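Local coordinates for protein lactococcal phage P2 ORF15 (Lactococcus phage p2, PDB 2WZP) that probably serves as the distal tail (Dit) protein of the phage baseplate, joining the tail to the host-adhesion device, at residues 167-172 with 316-321; 226-231 with 265-270. One frame throughout, in Å; residues are numbered along the deposited sequence.

How the contacts relate
Both contacts belong to one antiparallel sheet in the part of the chain assigned to the Dit C-terminal domain family. Their centres lie about 10 Å apart. The order across the sheet is 165-173, 312-322, 224-233, 265-269, so contact 1 and contact 2 are successive strand pairs. They share the seam between 312-322 and 224-233. There Lys318 N probably donates a hydrogen bond to Met228 O, and Ile230 N to Glu316 O. Along the chain, both segments of contact 2 fall between those of contact 1. Strand 165-173 thus pairs with 312-322, near the C-terminus, and strands 224-233, 265-269, 276-281 and 284-287, which lie between them in sequence, continue the same sheet.

Contact 1 (167-172 with 316-321); sequences YENLTF and EFKIKR
Tyr167 and Lys318 meet on one face of an antiparallel strand pair within the Dit C-terminal domain family region. The strand of Tyr167 is an outermost one of its sheet, counted within this chain. Tyr167 has the most surface buried here. Lys318 CG is anti to the backbone N (chi1 -168°), and its extended chain passes over the tyrosine ring. Lys318 CE sits over the ring centre, 3.5 Å from the centroid of Tyr167, as a CH-pi contact. Lys318 NZ follows at 4.1 Å from that centroid, a cation-pi contact over the same ring. This ammonium also forms a salt bridge with Asp40, its strongest polar partner. Lys320 runs beside Tyr167, and its own ammonium is paired with Asp134.

Glu168 works on the other face. Its extended side chain reaches Arg321, which bends at chi3 to bring its guanidinium back to the carboxylate. Glu168 OE2 lies 2.8 Å from Arg321 NH2 at the guanidinium edge. The two planes are 48° apart, and the hydrogen bond within this salt bridge is weak. Beside them Leu170 CD1 packs on Ile319 CD1 at 3.6 Å.

Phe172 turns the edge of its ring to the face of Phe317, a T-shaped pair with planes at 81°. On the side of the sheet that carries Tyr167 and Lys318, Thr171 OG1 donates to Glu316 OE2 over 2.6 Å, from above the carboxylate plane. The backbones are joined at the hydrogen-bonded pairs Glu168-Ile319 and Leu170-Phe317.

The chemistry differs between the faces. Lysine, tyrosine, threonine and glutamate line one, while the other combines apolar packing with an ion pair. With aspartates also bound to both lysines, their positive charge is probably largely balanced locally.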
loop_
_atom_site.group_PDB
_atom_site.type_symbol
_atom_site.label_atom_id
_atom_site.label_comp_id
_atom_site.label_asym_id
_atom_site.label_seq_id
_atom_site.Cartn_x
_atom_site.Cartn_y
_atom_site.Cartn_z
ATOM N N TYR M 167 19.535 -39.847 17.881
ATOM C CA TYR M 167 20.707 -40.598 18.274
ATOM C C TYR M 167 20.382 -42.044 18.216
ATOM O O TYR M 167 19.266 -42.466 18.544
ATOM C CB TYR M 167 21.194 -40.209 19.674
ATOM C CG TYR M 167 22.020 -38.940 19.729
ATOM C CD1 TYR M 167 23.243 -38.852 19.067
ATOM C CD2 TYR M 167 21.619 -37.855 20.512
ATOM C CE1 TYR M 167 24.007 -37.687 19.113
ATOM C CE2 TYR M 167 22.403 -36.705 20.610
ATOM C CZ TYR M 167 23.589 -36.621 19.892
ATOM O OH TYR M 167 24.391 -35.516 19.982
ATOM N N GLU M 168 21.360 -42.818 17.789
ATOM C CA GLU M 168 21.252 -44.266 17.742
ATOM C C GLU M 168 22.458 -44.814 18.452
ATOM O O GLU M 168 23.597 -44.507 18.095
ATOM C CB GLU M 168 21.182 -44.767 16.292
ATOM C CG GLU M 168 20.958 -46.268 16.170
ATOM C CD GLU M 168 21.109 -46.861 14.781
ATOM O OE1 GLU M 168 20.784 -48.060 14.626
ATOM O OE2 GLU M 168 21.558 -46.146 13.850
ATOM N N ASN M 169 22.210 -45.650 19.440
ATOM C CA ASN M 169 23.270 -46.314 20.218
ATOM C C ASN M 169 23.449 -47.733 19.723
ATOM O O ASN M 169 22.470 -48.458 19.598
ATOM C CB ASN M 169 22.956 -46.242 21.695
ATOM C CG ASN M 169 23.183 -44.845 22.233
ATOM O OD1 ASN M 169 24.219 -44.561 22.820
ATOM N ND2 ASN M 169 22.280 -43.903 21.958
ATOM N N LEU M 170 24.668 -48.065 19.284
ATOM C CA LEU M 170 25.040 -49.374 18.744
ATOM C C LEU M 170 26.319 -49.890 19.386
ATOM O O LEU M 170 27.297 -49.150 19.528
ATOM C CB LEU M 170 25.281 -49.304 17.229
ATOM C CG LEU M 170 24.132 -48.949 16.288
ATOM C CD1 LEU M 170 24.607 -48.963 14.864
ATOM C CD2 LEU M 170 22.977 -49.931 16.429
ATOM N N THR M 171 26.321 -51.174 19.731
ATOM C CA THR M 171 27.459 -51.890 20.299
ATOM C C THR M 171 27.945 -52.922 19.279
ATOM O O THR M 171 27.134 -53.653 18.707
ATOM C CB THR M 171 27.057 -52.611 21.595
ATOM O OG1 THR M 171 26.409 -51.699 22.470
ATOM C CG2 THR M 171 28.242 -53.228 22.299
ATOM N N PHE M 172 29.264 -52.973 19.063
ATOM C CA PHE M 172 29.905 -53.936 18.179
ATOM C C PHE M 172 30.842 -54.772 19.037
ATOM O O PHE M 172 31.623 -54.207 19.802
ATOM C CB PHE M 172 30.645 -53.225 17.047
ATOM C CG PHE M 172 29.850 -52.094 16.453
ATOM C CD1 PHE M 172 28.767 -52.347 15.617
ATOM C CD2 PHE M 172 30.197 -50.771 16.711
ATOM C CE1 PHE M 172 28.020 -51.295 15.080
ATOM C CE2 PHE M 172 29.477 -49.720 16.147
ATOM C CZ PHE M 172 28.380 -49.987 15.346
ATOM N N GLU M 316 31.590 -49.029 21.225
ATOM C CA GLU M 316 30.281 -48.511 21.601
ATOM C C GLU M 316 30.140 -47.187 20.887
ATOM O O GLU M 316 30.935 -46.277 21.107
ATOM C CB GLU M 316 30.188 -48.330 23.125
ATOM C CG GLU M 316 30.217 -49.642 23.886
ATOM C CD GLU M 316 28.886 -50.216 24.323
ATOM O OE1 GLU M 316 28.858 -50.943 25.341
ATOM O OE2 GLU M 316 27.868 -49.933 23.654
ATOM N N PHE M 317 29.153 -47.112 20.001
ATOM C CA PHE M 317 28.852 -45.935 19.191
ATOM C C PHE M 317 27.577 -45.202 19.612
ATOM O O PHE M 317 26.627 -45.810 20.118
ATOM C CB PHE M 317 28.751 -46.352 17.712
ATOM C CG PHE M 317 30.033 -46.334 16.912
ATOM C CD1 PHE M 317 30.053 -45.841 15.616
ATOM C CD2 PHE M 317 31.220 -46.820 17.453
ATOM C CE1 PHE M 317 31.224 -45.849 14.869
ATOM C CE2 PHE M 317 32.402 -46.789 16.720
ATOM C CZ PHE M 317 32.397 -46.288 15.438
ATOM N N LYS M 318 27.569 -43.890 19.371
ATOM C CA LYS M 318 26.435 -42.971 19.494
ATOM C C LYS M 318 26.427 -42.233 18.168
ATOM O O LYS M 318 27.300 -41.402 17.910
ATOM C CB LYS M 318 26.578 -42.016 20.678
ATOM C CG LYS M 318 25.296 -41.268 20.995
ATOM C CD LYS M 318 25.527 -40.239 22.077
ATOM C CE LYS M 318 24.222 -39.618 22.465
ATOM N NZ LYS M 318 24.368 -38.599 23.526
ATOM N N ILE M 319 25.547 -42.671 17.274
ATOM C CA ILE M 319 25.441 -42.152 15.912
ATOM C C ILE M 319 24.426 -41.067 15.827
ATOM O O ILE M 319 23.341 -41.195 16.390
ATOM C CB ILE M 319 25.161 -43.308 14.944
ATOM C CG1 ILE M 319 26.323 -44.330 14.982
ATOM C CG2 ILE M 319 24.912 -42.808 13.534
ATOM C CD1 ILE M 319 25.925 -45.647 15.206
ATOM N N LYS M 320 24.794 -39.974 15.128
ATOM C CA LYS M 320 23.921 -38.842 14.919
ATOM C C LYS M 320 23.300 -39.051 13.552
ATOM O O LYS M 320 23.905 -38.718 12.529
ATOM C CB LYS M 320 24.687 -37.516 15.039
ATOM C CG LYS M 320 23.778 -36.375 15.417
ATOM C CD LYS M 320 24.425 -35.021 15.179
ATOM C CE LYS M 320 24.704 -34.214 16.426
ATOM N NZ LYS M 320 25.393 -32.956 16.070
ATOM N N ARG M 321 22.102 -39.676 13.536
ATOM C CA ARG M 321 21.343 -39.978 12.307
ATOM C C ARG M 321 20.842 -38.697 11.650
ATOM O O ARG M 321 20.635 -37.730 12.351
ATOM C CB ARG M 321 20.198 -40.944 12.609
ATOM C CG ARG M 321 20.693 -42.272 13.182
ATOM C CD ARG M 321 19.638 -43.328 13.294
ATOM N NE ARG M 321 18.955 -43.655 12.054
ATOM C CZ ARG M 321 18.790 -44.889 11.599
ATOM N NH1 ARG M 321 18.122 -45.102 10.475
ATOM N NH2 ARG M 321 19.262 -45.927 12.282
#

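Contact 2 (226-231 with 265-270); sequences SFMGIL and YILINT
Phe227 and Thr270 meet at one end of an antiparallel beta ladder inside the sheet of the Dit C-terminal domain family region. Two bonds join them. Phe227 N donates to the side-chain oxygen Thr270 OG1 at 3.0 Å, so a hydroxyl takes the place of a main-chain acceptor. Phe227 O accepts from Thr270 N at 2.9 Å. Thr270 OG1 lies between the backbone N and the carbonyl carbon (chi1 65°), which turns it to the Phe227 amide. The same torsion carries Thr270 CG2 over one face of the Phe227 ring, offset toward its rim, as a CH-pi contact.

Beyond this end the bonds are main chain to main chain. Gly229 and Ile268 each donate to the other's carbonyl. Leu231 and Ile266 do the same. All four amides thus have acceptors across the pair.

Apolar groups pack on both faces. Ile268 CD1 approaches the edge of the Phe227 ring, in its plane, at 3.8 Å from Phe227 CE2. On the opposite face of the sheet from Ile268, Met228 bends at chi2 (-109°) and sets its CE 3.6 Å from Leu267 CD1. Ile230 CG2 touches the Tyr265 ring, which stacks on Trp280 of the next strand. Met228, Ile230, Tyr265 and Leu267 also pack against a chain of another protein, so this face is an interface.

Asn269 OD1 accepts from Asp271 N, two residues on. It also accepts from a water, 2.9 Å from Asn269 OD1. That water is hydrogen-bonded to Ser226 as well, with 2.7 Å between it and Ser226 OG.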
loop_
_atom_site.group_PDB
_atom_site.type_symbol
_atom_site.label_atom_id
_atom_site.label_comp_id
_atom_site.label_asym_id
_atom_site.label_seq_id
_atom_site.Cartn_x
_atom_site.Cartn_y
_atom_site.Cartn_z
ATOM N N SER M 226 27.362 -37.496 11.776
ATOM C CA SER M 226 28.622 -37.878 12.398
ATOM C C SER M 226 28.350 -38.986 13.404
ATOM O O SER M 226 27.205 -39.380 13.652
ATOM C CB SER M 226 29.204 -36.669 13.149
ATOM O OG SER M 226 28.314 -36.137 14.115
ATOM N N PHE M 227 29.406 -39.456 14.021
ATOM C CA PHE M 227 29.278 -40.459 15.055
ATOM C C PHE M 227 30.326 -40.185 16.101
ATOM O O PHE M 227 31.301 -39.451 15.878
ATOM C CB PHE M 227 29.373 -41.906 14.489
ATOM C CG PHE M 227 30.660 -42.193 13.756
ATOM C CD1 PHE M 227 30.774 -41.936 12.390
ATOM C CD2 PHE M 227 31.778 -42.644 14.438
ATOM C CE1 PHE M 227 31.974 -42.157 11.724
ATOM C CE2 PHE M 227 32.978 -42.856 13.773
ATOM C CZ PHE M 227 33.060 -42.640 12.417
ATOM N N MET M 228 30.128 -40.823 17.228
ATOM C CA MET M 228 31.002 -40.792 18.370
ATOM C C MET M 228 31.120 -42.239 18.895
ATOM O O MET M 228 30.149 -43.004 18.861
ATOM C CB MET M 228 30.396 -39.857 19.387
ATOM C CG MET M 228 31.250 -39.638 20.546
ATOM S SD MET M 228 30.483 -40.474 21.906
ATOM C CE MET M 228 31.579 -39.985 23.156
ATOM N N GLY M 229 32.313 -42.623 19.312
ATOM C CA GLY M 229 32.530 -43.980 19.793
ATOM C C GLY M 229 33.639 -44.149 20.795
ATOM O O GLY M 229 34.550 -43.314 20.874
ATOM N N ILE M 230 33.533 -45.243 21.574
ATOM C CA ILE M 230 34.494 -45.717 22.581
ATOM C C ILE M 230 34.981 -47.031 22.041
ATOM O O ILE M 230 34.180 -47.943 21.867
ATOM C CB ILE M 230 33.890 -45.840 24.003
ATOM C CG1 ILE M 230 33.408 -44.454 24.487
ATOM C CG2 ILE M 230 34.878 -46.494 24.989
ATOM C CD1 ILE M 230 34.037 -43.898 25.736
ATOM N N LEU M 231 36.274 -47.086 21.689
ATOM C CA LEU M 231 36.945 -48.229 21.090
ATOM C C LEU M 231 37.795 -48.921 22.136
ATOM O O LEU M 231 38.538 -48.256 22.855
ATOM C CB LEU M 231 37.827 -47.786 19.894
ATOM C CG LEU M 231 37.275 -46.728 18.888
ATOM C CD1 LEU M 231 38.312 -46.394 17.831
ATOM C CD2 LEU M 231 36.030 -47.201 18.193
ATOM N N TYR M 265 40.917 -47.438 26.514
ATOM C CA TYR M 265 39.954 -47.212 25.456
ATOM C C TYR M 265 40.309 -45.927 24.738
ATOM O O TYR M 265 41.055 -45.107 25.288
ATOM C CB TYR M 265 38.517 -47.158 25.974
ATOM C CG TYR M 265 38.220 -46.056 26.962
ATOM C CD1 TYR M 265 38.325 -46.278 28.337
ATOM C CD2 TYR M 265 37.694 -44.835 26.538
ATOM C CE1 TYR M 265 37.999 -45.283 29.257
ATOM C CE2 TYR M 265 37.366 -43.833 27.449
ATOM C CZ TYR M 265 37.530 -44.057 28.806
ATOM O OH TYR M 265 37.189 -43.075 29.704
ATOM N N ILE M 266 39.790 -45.765 23.511
ATOM C CA ILE M 266 39.985 -44.591 22.672
ATOM C C ILE M 266 38.623 -43.976 22.403
ATOM O O ILE M 266 37.699 -44.687 22.023
ATOM C CB ILE M 266 40.655 -45.004 21.334
ATOM C CG1 ILE M 266 42.059 -45.632 21.571
ATOM C CG2 ILE M 266 40.696 -43.817 20.328
ATOM C CD1 ILE M 266 42.618 -46.443 20.347
ATOM N N LEU M 267 38.498 -42.663 22.550
ATOM C CA LEU M 267 37.255 -41.957 22.252
ATOM C C LEU M 267 37.410 -41.200 20.943
ATOM O O LEU M 267 38.387 -40.478 20.749
ATOM C CB LEU M 267 36.844 -41.028 23.411
ATOM C CG LEU M 267 35.479 -40.327 23.296
ATOM C CD1 LEU M 267 34.864 -40.117 24.661
ATOM C CD2 LEU M 267 35.607 -39.005 22.618
ATOM N N ILE M 268 36.462 -41.400 20.039
ATOM C CA ILE M 268 36.427 -40.723 18.736
ATOM C C ILE M 268 35.123 -39.948 18.561
ATOM O O ILE M 268 34.097 -40.383 19.070
ATOM C CB ILE M 268 36.781 -41.615 17.508
ATOM C CG1 ILE M 268 35.781 -42.767 17.319
ATOM C CG2 ILE M 268 38.233 -42.146 17.595
ATOM C CD1 ILE M 268 35.915 -43.543 16.006
ATOM N N ASN M 269 35.175 -38.784 17.876
ATOM C CA ASN M 269 33.994 -37.999 17.557
ATOM C C ASN M 269 34.224 -37.253 16.278
ATOM O O ASN M 269 35.073 -36.364 16.230
ATOM C CB ASN M 269 33.583 -37.066 18.687
ATOM C CG ASN M 269 32.195 -36.521 18.503
ATOM O OD1 ASN M 269 31.598 -36.510 17.392
ATOM N ND2 ASN M 269 31.670 -36.017 19.586
ATOM N N THR M 270 33.481 -37.629 15.225
ATOM C CA THR M 270 33.631 -37.035 13.884
ATOM C C THR M 270 32.829 -35.735 13.679
ATOM O O THR M 270 32.854 -35.164 12.583
ATOM C CB THR M 270 33.357 -38.059 12.802
ATOM O OG1 THR M 270 31.994 -38.447 12.868
ATOM C CG2 THR M 270 34.243 -39.278 12.907
HETATM O O HOH W 1 28.869 -36.910 16.609
#